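Local coordinates for cupin type-2 domain-containing protein (PDB 2OPK) that is of unknown function but belongs to the cupin family and may be a mannose-6-phosphate isomerase, at residues 56-61 with 103-108. Sequence-based numbering, arbitrary orientation.
Sequences WVMVVS and VWLAVH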
# COMPACT_ATOMS: atom_id res chain seq x y z
N TRP B 56 -7.12 4.98 3.48
CA TRP B 56 -5.88 5.39 2.84
C TRP B 56 -5.89 4.59 1.54
O TRP B 56 -6.03 3.38 1.58
CB TRP B 56 -4.66 5.05 3.72
CG TRP B 56 -3.36 5.47 3.06
CD1 TRP B 56 -2.73 6.67 3.19
CD2 TRP B 56 -2.58 4.72 2.13
NE1 TRP B 56 -1.60 6.70 2.39
CE2 TRP B 56 -1.50 5.53 1.72
CE3 TRP B 56 -2.69 3.43 1.59
CZ2 TRP B 56 -0.56 5.10 0.82
CZ3 TRP B 56 -1.73 3.01 0.69
CH2 TRP B 56 -0.69 3.83 0.32
N VAL B 57 -5.78 5.25 0.40
CA VAL B 57 -5.95 4.55 -0.88
C VAL B 57 -4.97 5.07 -1.89
O VAL B 57 -4.74 6.27 -1.98
CB VAL B 57 -7.42 4.67 -1.40
CG1 VAL B 57 -7.86 6.16 -1.60
CG2 VAL B 57 -7.62 3.88 -2.66
N MSE B 58 -4.37 4.15 -2.65
CA MSE B 58 -3.37 4.48 -3.63
C MSE B 58 -3.60 3.77 -4.96
O MSE B 58 -3.95 2.60 -4.99
CB MSE B 58 -1.99 4.07 -3.11
CG MSE B 58 -0.81 4.54 -3.97
SE MSE B 58 0.94 4.00 -3.21
CE MSE B 58 0.58 2.26 -3.00
N VAL B 59 -3.31 4.48 -6.04
CA VAL B 59 -3.32 3.88 -7.40
C VAL B 59 -1.97 3.24 -7.58
O VAL B 59 -0.96 3.89 -7.40
CB VAL B 59 -3.52 4.94 -8.50
CG1 VAL B 59 -3.45 4.28 -9.86
CG2 VAL B 59 -4.86 5.69 -8.29
N VAL B 60 -1.97 1.96 -7.92
CA VAL B 60 -0.74 1.19 -8.11
C VAL B 60 -0.47 0.94 -9.60
O VAL B 60 0.69 0.84 -10.03
CB VAL B 60 -0.80 -0.13 -7.31
CG1 VAL B 60 0.53 -0.76 -7.24
CG2 VAL B 60 -1.21 0.15 -5.88
N SER B 61 -1.54 0.80 -10.38
CA SER B 61 -1.46 0.70 -11.82
C SER B 61 -2.69 1.35 -12.41
O SER B 61 -3.68 1.53 -11.73
CB SER B 61 -1.35 -0.74 -12.32
OG SER B 61 -2.48 -1.50 -11.91
N VAL B 103 -5.54 -0.79 -10.77
CA VAL B 103 -5.42 -1.56 -9.52
C VAL B 103 -5.05 -0.62 -8.40
O VAL B 103 -4.09 0.16 -8.52
CB VAL B 103 -4.32 -2.68 -9.63
CG1 VAL B 103 -4.21 -3.44 -8.32
CG2 VAL B 103 -4.62 -3.61 -10.81
N TRP B 104 -5.81 -0.70 -7.31
CA TRP B 104 -5.62 0.15 -6.13
C TRP B 104 -5.27 -0.70 -4.92
O TRP B 104 -5.59 -1.88 -4.88
CB TRP B 104 -6.89 0.84 -5.72
CG TRP B 104 -7.73 1.51 -6.78
CD1 TRP B 104 -8.42 0.90 -7.76
CD2 TRP B 104 -7.99 2.91 -6.90
NE1 TRP B 104 -9.10 1.84 -8.50
CE2 TRP B 104 -8.85 3.08 -8.00
CE3 TRP B 104 -7.57 4.04 -6.19
CZ2 TRP B 104 -9.32 4.34 -8.39
CZ3 TRP B 104 -8.03 5.29 -6.56
CH2 TRP B 104 -8.89 5.44 -7.66
N LEU B 105 -4.66 -0.05 -3.94
CA LEU B 105 -4.42 -0.64 -2.63
C LEU B 105 -5.13 0.27 -1.66
O LEU B 105 -4.92 1.49 -1.69
CB LEU B 105 -2.93 -0.68 -2.30
CG LEU B 105 -2.57 -1.35 -0.98
CD1 LEU B 105 -2.87 -2.86 -1.01
CD2 LEU B 105 -1.11 -1.12 -0.70
N ALA B 106 -6.00 -0.31 -0.84
CA ALA B 106 -6.81 0.46 0.07
C ALA B 106 -6.73 -0.08 1.49
O ALA B 106 -6.73 -1.31 1.70
CB ALA B 106 -8.26 0.50 -0.42
N VAL B 107 -6.63 0.84 2.46
CA VAL B 107 -6.55 0.48 3.88
C VAL B 107 -7.67 1.19 4.61
O VAL B 107 -7.84 2.39 4.46
CB VAL B 107 -5.19 0.81 4.52
CG1 VAL B 107 -5.09 0.28 5.99
CG2 VAL B 107 -4.02 0.24 3.66
N HIS B 108 -8.44 0.42 5.36
CA HIS B 108 -9.53 0.90 6.16
C HIS B 108 -9.16 0.68 7.61
O HIS B 108 -8.77 -0.41 7.99
CB HIS B 108 -10.80 0.12 5.78
CG HIS B 108 -11.20 0.29 4.34
ND1 HIS B 108 -11.98 1.34 3.90
CD2 HIS B 108 -10.89 -0.44 3.24
CE1 HIS B 108 -12.16 1.24 2.59
NE2 HIS B 108 -11.52 0.16 2.17
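Segments 56-61 and 103-108 run antiparallel, their axes 4.6 Å apart at closest approach with N-to-C directions 153° apart, as neighbouring inner strands in a five-stranded sheet of the cupin beta-barrel. W56 with V107 and M58 with L105 are hydrogen-bonded pairs, each joined by two reciprocal N-H...O bonds, whereas V57 with A106 and V59 with W104 are non-hydrogen-bonded pairs. Regular alternation ends at a classic beta bulge, where V103 O accepts from both V60 N (2.8 Å) and S61 N (3.2 Å); the second donor lies in the carbonyl plane, on a lone pair. On the face carrying V57, V59, W104 and A106, the W104 indole is the main contact surface. V59 CG2 lies over one face of its six-membered ring, 4.0 Å from the centroid and 27° off the normal, a CH-pi contact. V57 CG2, anti to its own backbone N (the other branch, CG1, has chi1 59°), meets W104 CE3 obliquely at 3.5 Å. NE1, on the pyrrole ring, is hydrogen-bonded to S38 OG, and A64 and I66 of strand 64-68 touch the indole, so this face looks into the barrel. An unidentified bound molecule, probably from the crystallisation liquor, lies about 3 Å from the W104 side chain. The opposite face, with W56, M58, L105 and V107, packs on the second subunit; within it, V107 CG2 approaches W56 CE3 at 4.0 Å.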